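Local coordinates for protein putative short-chain dehydrogenase/reductase (Burkholderia xenovorans, PDB 5JY1) that binds NAD in a Rossmann-type fold and, as a short-chain dehydrogenase/reductase, probably acts as a 3-oxoacyl-[acyl-carrier-protein] reductase, at residues D93-N98 with G144-F149; N186-A191 with F245-T250. All blocks are in the same frame, centred on the assembly; numbering follows the deposited sequence.

Contact 1 of 2, residues D93-N98 with G144-F149; sequences DILVNN and GRIVNF. With NAD (nicotinamide-adenine-dinucleotide), chain E.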
loop_
_atom_site.group_PDB
_atom_site.type_symbol
_atom_site.label_atom_id
_atom_site.label_comp_id
_atom_site.label_asym_id
_atom_site.label_seq_id
_atom_site.Cartn_x
_atom_site.Cartn_y
_atom_site.Cartn_z
ATOM N N ASP A 93 27.574 -13.446 -1.283
ATOM C CA ASP A 93 26.705 -13.138 -0.157
ATOM C C ASP A 93 25.607 -12.150 -0.505
ATOM O O ASP A 93 24.539 -12.190 0.116
ATOM C CB ASP A 93 27.536 -12.559 0.993
ATOM C CG ASP A 93 28.698 -13.443 1.356
ATOM O OD1 ASP A 93 28.481 -14.391 2.139
ATOM O OD2 ASP A 93 29.827 -13.199 0.859
ATOM N N ILE A 94 25.849 -11.277 -1.484
ATOM C CA ILE A 94 25.001 -10.120 -1.763
ATOM C C ILE A 94 24.792 -10.016 -3.267
ATOM O O ILE A 94 25.767 -9.974 -4.027
ATOM C CB ILE A 94 25.646 -8.818 -1.244
ATOM C CG1 ILE A 94 25.887 -8.867 0.268
ATOM C CG2 ILE A 94 24.829 -7.588 -1.680
ATOM C CD1 ILE A 94 27.039 -7.964 0.710
ATOM N N LEU A 95 23.535 -9.929 -3.703
ATOM C CA LEU A 95 23.207 -9.744 -5.115
ATOM C C LEU A 95 22.385 -8.473 -5.287
ATOM O O LEU A 95 21.381 -8.288 -4.592
ATOM C CB LEU A 95 22.426 -10.942 -5.661
ATOM C CG LEU A 95 21.846 -10.797 -7.071
ATOM C CD1 LEU A 95 22.947 -10.764 -8.128
ATOM C CD2 LEU A 95 20.865 -11.940 -7.358
ATOM N N VAL A 96 22.811 -7.602 -6.206
ATOM C CA VAL A 96 22.085 -6.375 -6.531
ATOM C C VAL A 96 21.712 -6.422 -8.007
ATOM O O VAL A 96 22.597 -6.451 -8.874
ATOM C CB VAL A 96 22.914 -5.118 -6.219
ATOM C CG1 VAL A 96 22.122 -3.853 -6.575
ATOM C CG2 VAL A 96 23.323 -5.107 -4.762
ATOM N N ASN A 97 20.407 -6.426 -8.293
ATOM C CA ASN A 97 19.891 -6.558 -9.659
ATOM C C ASN A 97 19.516 -5.168 -10.152
ATOM O O ASN A 97 18.414 -4.675 -9.906
ATOM C CB ASN A 97 18.716 -7.531 -9.700
ATOM C CG ASN A 97 19.146 -8.955 -9.399
ATOM O OD1 ASN A 97 20.049 -9.487 -10.046
ATOM N ND2 ASN A 97 18.529 -9.569 -8.400
ATOM N N ASN A 98 20.441 -4.539 -10.863
ATOM C CA ASN A 98 20.349 -3.122 -11.163
ATOM C C ASN A 98 20.306 -2.802 -12.654
ATOM O O ASN A 98 19.786 -1.742 -13.019
ATOM C CB ASN A 98 21.529 -2.395 -10.487
ATOM C CG ASN A 98 21.775 -1.019 -11.033
ATOM O OD1 ASN A 98 21.229 -0.032 -10.531
ATOM N ND2 ASN A 98 22.632 -0.931 -12.045
ATOM N N GLY A 144 22.260 -14.671 3.011
ATOM C CA GLY A 144 22.133 -14.008 1.729
ATOM C C GLY A 144 21.390 -12.699 1.845
ATOM O O GLY A 144 20.527 -12.526 2.710
ATOM N N ARG A 145 21.738 -11.766 0.957
ATOM C CA ARG A 145 21.047 -10.486 0.821
ATOM C C ARG A 145 20.822 -10.240 -0.659
ATOM O O ARG A 145 21.786 -10.177 -1.431
ATOM C CB ARG A 145 21.859 -9.332 1.428
ATOM C CG ARG A 145 22.156 -9.493 2.901
ATOM C CD ARG A 145 20.921 -9.147 3.734
ATOM N NE ARG A 145 21.186 -9.128 5.166
ATOM C CZ ARG A 145 21.147 -10.187 5.971
ATOM N NH1 ARG A 145 20.858 -11.397 5.496
ATOM N NH2 ARG A 145 21.403 -10.027 7.268
ATOM N N ILE A 146 19.558 -10.114 -1.063
ATOM C CA ILE A 146 19.217 -9.793 -2.442
ATOM C C ILE A 146 18.525 -8.438 -2.447
ATOM O O ILE A 146 17.566 -8.226 -1.695
ATOM C CB ILE A 146 18.329 -10.881 -3.074
ATOM C CG1 ILE A 146 19.104 -12.209 -3.100
ATOM C CG2 ILE A 146 17.885 -10.474 -4.489
ATOM C CD1 ILE A 146 18.289 -13.416 -3.579
ATOM N N VAL A 147 19.025 -7.522 -3.275
ATOM C CA VAL A 147 18.486 -6.164 -3.393
ATOM C C VAL A 147 18.021 -5.993 -4.830
ATOM O O VAL A 147 18.848 -5.947 -5.751
ATOM C CB VAL A 147 19.534 -5.092 -3.046
ATOM C CG1 VAL A 147 18.895 -3.696 -3.017
ATOM C CG2 VAL A 147 20.248 -5.397 -1.722
ATOM N N ASN A 148 16.708 -5.887 -5.031
ATOM C CA ASN A 148 16.157 -5.638 -6.354
ATOM C C ASN A 148 15.779 -4.167 -6.481
ATOM O O ASN A 148 15.606 -3.463 -5.489
ATOM C CB ASN A 148 14.938 -6.527 -6.612
ATOM C CG ASN A 148 15.306 -7.988 -6.678
ATOM O OD1 ASN A 148 16.416 -8.329 -7.090
ATOM N ND2 ASN A 148 14.388 -8.864 -6.269
ATOM N N PHE A 149 15.690 -3.689 -7.719
ATOM C CA PHE A 149 15.340 -2.301 -7.989
ATOM C C PHE A 149 14.056 -2.243 -8.800
ATOM O O PHE A 149 13.956 -2.866 -9.859
ATOM C CB PHE A 149 16.467 -1.574 -8.724
ATOM C CG PHE A 149 17.573 -1.113 -7.818
ATOM C CD1 PHE A 149 17.494 0.108 -7.179
ATOM C CD2 PHE A 149 18.674 -1.912 -7.582
ATOM C CE1 PHE A 149 18.503 0.541 -6.332
ATOM C CE2 PHE A 149 19.691 -1.484 -6.741
ATOM C CZ PHE A 149 19.606 -0.256 -6.116
HETATM P PA NAD E . 21.772 3.514 -16.182
HETATM O O1A NAD E . 21.143 3.571 -17.541
HETATM O O2A NAD E . 22.503 4.792 -15.797
HETATM O O5B NAD E . 22.815 2.216 -16.059
HETATM C C5B NAD E . 22.368 1.017 -16.588
HETATM C C4B NAD E . 23.567 -0.015 -16.544
HETATM O O4B NAD E . 23.128 -1.166 -16.923
HETATM C C3B NAD E . 24.632 0.423 -17.609
HETATM O O3B NAD E . 25.909 0.389 -17.050
HETATM C C2B NAD E . 24.463 -0.608 -18.699
HETATM O O2B NAD E . 25.716 -0.727 -19.534
HETATM C C1B NAD E . 24.195 -1.698 -18.005
HETATM N N9A NAD E . 23.558 -2.706 -18.831
HETATM C C8A NAD E . 22.659 -2.483 -19.793
HETATM N N7A NAD E . 22.325 -3.646 -20.314
HETATM C C5A NAD E . 23.016 -4.594 -19.677
HETATM C C6A NAD E . 23.037 -5.980 -19.848
HETATM N N6A NAD E . 22.361 -6.935 -20.715
HETATM N N1A NAD E . 23.816 -6.720 -19.083
HETATM C C2A NAD E . 24.602 -6.122 -18.127
HETATM N N3A NAD E . 24.595 -4.777 -17.959
HETATM C C4A NAD E . 23.777 -4.017 -18.754
HETATM O O3 NAD E . 20.577 3.185 -15.092
HETATM P PN NAD E . 20.239 3.940 -13.685
HETATM O O1N NAD E . 19.540 5.256 -13.984
HETATM O O2N NAD E . 21.479 4.205 -12.812
HETATM O O5D NAD E . 19.153 2.970 -12.895
HETATM C C5D NAD E . 19.623 1.774 -12.276
HETATM C C4D NAD E . 18.420 0.983 -11.664
HETATM O O4D NAD E . 17.642 1.800 -10.956
HETATM C C3D NAD E . 17.548 0.449 -12.805
HETATM O O3D NAD E . 17.029 -0.755 -12.497
HETATM C C2D NAD E . 16.424 1.508 -12.908
HETATM O O2D NAD E . 15.271 0.871 -13.597
HETATM C C1D NAD E . 16.189 1.821 -11.651
HETATM N N1N NAD E . 15.626 3.153 -11.495
HETATM C C2N NAD E . 16.413 4.259 -11.590
HETATM C C3N NAD E . 15.872 5.538 -11.444
HETATM C C7N NAD E . 16.736 6.773 -11.553
HETATM O O7N NAD E . 16.295 7.869 -11.242
HETATM N N7N NAD E . 18.063 6.673 -12.018
HETATM C C4N NAD E . 14.529 5.677 -11.203
HETATM C C5N NAD E . 13.745 4.583 -11.102
HETATM C C6N NAD E . 14.297 3.302 -11.245
HETATM O O HOH W 1 15.761 -5.930 -10.041
#

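Contact 2 of 2, residues N186-A191 with F245-T250; sequences NITVNA and FVTGET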
loop_
_atom_site.group_PDB
_atom_site.type_symbol
_atom_site.label_atom_id
_atom_site.label_comp_id
_atom_site.label_asym_id
_atom_site.label_seq_id
_atom_site.Cartn_x
_atom_site.Cartn_y
_atom_site.Cartn_z
ATOM N N ASN A 186 17.963 -17.764 5.991
ATOM C CA ASN A 186 18.555 -16.464 6.326
ATOM C C ASN A 186 18.977 -15.712 5.061
ATOM O O ASN A 186 20.005 -15.034 5.029
ATOM C CB ASN A 186 19.733 -16.610 7.298
ATOM C CG ASN A 186 20.214 -15.274 7.825
ATOM O OD1 ASN A 186 19.429 -14.329 7.956
ATOM N ND2 ASN A 186 21.513 -15.176 8.107
ATOM N N ILE A 187 18.179 -15.851 4.003
ATOM C CA ILE A 187 18.304 -15.044 2.792
ATOM C C ILE A 187 17.168 -14.029 2.790
ATOM O O ILE A 187 15.992 -14.409 2.713
ATOM C CB ILE A 187 18.255 -15.902 1.518
ATOM C CG1 ILE A 187 19.364 -16.966 1.517
ATOM C CG2 ILE A 187 18.353 -15.003 0.300
ATOM C CD1 ILE A 187 19.212 -18.016 0.381
ATOM N N THR A 188 17.499 -12.747 2.858
ATOM C CA THR A 188 16.473 -11.717 2.764
ATOM C C THR A 188 16.428 -11.137 1.356
ATOM O O THR A 188 17.412 -11.173 0.611
ATOM C CB THR A 188 16.708 -10.592 3.764
ATOM O OG1 THR A 188 17.921 -9.913 3.429
ATOM C CG2 THR A 188 16.797 -11.142 5.191
ATOM N N VAL A 189 15.260 -10.616 0.982
ATOM C CA VAL A 189 15.017 -10.123 -0.369
ATOM C C VAL A 189 14.147 -8.881 -0.241
ATOM O O VAL A 189 13.032 -8.955 0.288
ATOM C CB VAL A 189 14.319 -11.168 -1.266
ATOM C CG1 VAL A 189 14.349 -10.741 -2.727
ATOM C CG2 VAL A 189 14.936 -12.571 -1.113
ATOM N N ASN A 190 14.658 -7.746 -0.707
ATOM C CA ASN A 190 13.975 -6.462 -0.591
ATOM C C ASN A 190 14.139 -5.698 -1.900
ATOM O O ASN A 190 15.014 -6.003 -2.710
ATOM C CB ASN A 190 14.535 -5.654 0.590
ATOM C CG ASN A 190 14.262 -6.319 1.932
ATOM O OD1 ASN A 190 13.145 -6.248 2.455
ATOM N ND2 ASN A 190 15.282 -6.958 2.504
ATOM N N ALA A 191 13.299 -4.683 -2.106
ATOM C CA ALA A 191 13.343 -3.919 -3.344
ATOM C C ALA A 191 13.413 -2.429 -3.034
ATOM O O ALA A 191 12.702 -1.935 -2.157
ATOM C CB ALA A 191 12.122 -4.217 -4.238
ATOM N N PHE A 245 16.562 -8.351 10.093
ATOM C CA PHE A 245 15.182 -8.669 10.448
ATOM C C PHE A 245 14.178 -8.009 9.502
ATOM O O PHE A 245 12.988 -7.925 9.828
ATOM C CB PHE A 245 14.908 -8.272 11.906
ATOM C CG PHE A 245 13.833 -9.107 12.594
ATOM C CD1 PHE A 245 13.856 -10.500 12.537
ATOM C CD2 PHE A 245 12.828 -8.489 13.341
ATOM C CE1 PHE A 245 12.879 -11.259 13.191
ATOM C CE2 PHE A 245 11.843 -9.243 13.995
ATOM C CZ PHE A 245 11.867 -10.624 13.919
ATOM N N VAL A 246 14.632 -7.575 8.322
ATOM C CA VAL A 246 13.803 -6.911 7.312
ATOM C C VAL A 246 13.817 -7.762 6.045
ATOM O O VAL A 246 14.882 -7.991 5.465
ATOM C CB VAL A 246 14.327 -5.499 6.996
ATOM C CG1 VAL A 246 13.397 -4.784 5.994
ATOM C CG2 VAL A 246 14.490 -4.673 8.263
ATOM N N THR A 247 12.644 -8.191 5.582
ATOM C CA THR A 247 12.599 -8.914 4.321
ATOM C C THR A 247 11.233 -8.720 3.670
ATOM O O THR A 247 10.228 -8.518 4.357
ATOM C CB THR A 247 12.921 -10.403 4.522
ATOM O OG1 THR A 247 13.196 -11.001 3.248
ATOM C CG2 THR A 247 11.753 -11.152 5.182
ATOM N N GLY A 248 11.218 -8.752 2.337
ATOM C CA GLY A 248 9.991 -8.590 1.573
ATOM C C GLY A 248 9.498 -7.167 1.471
ATOM O O GLY A 248 8.345 -6.955 1.076
ATOM N N GLU A 249 10.336 -6.187 1.797
ATOM C CA GLU A 249 9.903 -4.801 1.850
ATOM C C GLU A 249 10.259 -4.054 0.574
ATOM O O GLU A 249 11.145 -4.450 -0.184
ATOM C CB GLU A 249 10.543 -4.094 3.049
ATOM C CG GLU A 249 9.876 -4.429 4.378
ATOM C CD GLU A 249 8.479 -3.839 4.467
ATOM O OE1 GLU A 249 8.333 -2.719 4.993
ATOM O OE2 GLU A 249 7.522 -4.481 3.985
ATOM N N THR A 250 9.530 -2.964 0.346
ATOM C CA THR A 250 9.837 -1.982 -0.681
ATOM C C THR A 250 10.194 -0.679 0.022
ATOM O O THR A 250 9.519 -0.291 0.977
ATOM C CB THR A 250 8.638 -1.763 -1.615
ATOM O OG1 THR A 250 7.452 -1.537 -0.827
ATOM C CG2 THR A 250 8.430 -2.968 -2.514
HETATM O O HOH W 2 13.487 -13.608 3.538
HETATM O O HOH W 3 17.621 -7.414 4.471
#

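Contact 1 of 2, residues D93-N98 with G144-F149
Val96 and Val147 pair at the centre of the Rossmann fold of this short-chain dehydrogenase/reductase, where strands 94-97 and 144-149 run parallel (9° between their directions) toward the NAD site. The backbone bonds zigzag from Arg145 N to Asp93 O through Leu95 to Asn97 N, which donates to Val147 O at 3.0 Å. Near the C-terminal end, Asn97 and Asn148 lie side by side on the face shared with Leu95 and Ile146. Asn97 ND2 donates to Asn148 OD1 at 2.8 Å, almost straight (176° at the hydrogen) and within the amide plane of Asn97, so the two buried amides orient each other; Asn148 ND2 is taken by Thr175. Val96 CG1, anti to the backbone N of Val96 (chi1 180°), meets the edge of the Phe149 ring in the conformer described here (a second is also modelled). In this conformer Asn97 O also lies at the edge, whereas Asn98 OD1 sits above one face, toward the rim. A water bridges the spreading strand ends, donating to Asn97 O and accepting from Phe149 N. Beyond it, the ribose hydroxyl O3D of NAD donates to Asn98 O at 3.0 Å. Helix 113-141 covers the asparagine face through Thr127, while Phe34 of helix 25-36 packs on Ile94 and Val96; strands 16-20 and 187-194 continue the sheet beyond the two strands.

Contact 2 of 2, residues N186-A191 with F245-T250
Segment 186-191, which holds the first part of strand 187-194, and the loop 245-250 come together as a parallel pair only at Ala191 and Thr250, where the last strand of the Rossmann sheet begins. Ala191 N donates to Glu249 O at 2.9 Å, and Thr250 CA lies 3.2 Å from Ala191 O in a CA-H...O contact. Before this bridge the loop departs from regular strand geometry: Gly248 has a positive phi (77°), and its N donates to Val189 O at 2.7 Å. Side chains take over the pairing on both sides of that bond. Thr247 OG1, placed anti to its own backbone nitrogen (chi1 -166°), accepts from Val189 N at 3.1 Å and donates to a water, which in turn donates to Ile187 O. Its CB packs across Thr188, whose OG1 shares a second water with Val246 O. The carboxamide of Asn190 clasps the loop at two points: OD1 accepts from Glu249 N at 2.9 Å, with the donor tilted 21° from the carbonyl plane, and ND2 donates to Val246 O. Both ends of this buried amide are thus engaged by main-chain atoms, which fixes its rotation. On the loop's far side, Glu249 OE1 accepts from His252 N, and Thr247 O from His258 NE2, both histidines of a second subunit. The Asn190 ND2 bond to Val246 O is 3.2 Å long; Val246 O lies in the amide plane of Asn190, yet the nitrogen approaches from above the carbonyl plane of Val246.

In the fold
From the N terminus, strands 16-20, 40-45 and 64-69 build one half of the sheet before the chain returns to its middle at 93-98. Contact 1 then closes a loop of 45 residues, dominated by helix 113-141, a crossover that sets 144-149 beside 94-97. The chain passes through helix 162-182 to 186-191, and contact 2 closes a second, 53-residue loop containing helices 199-207, 211-217 and 227-239. The two loops follow in series and neither crosses the other. Neighbouring strands 144-149 and 187-194 join the contacts, probably through Ile146 N to Thr188 O and Asn148 N to Asn190 O bonds, linking the NAD-binding centre to a subunit interface.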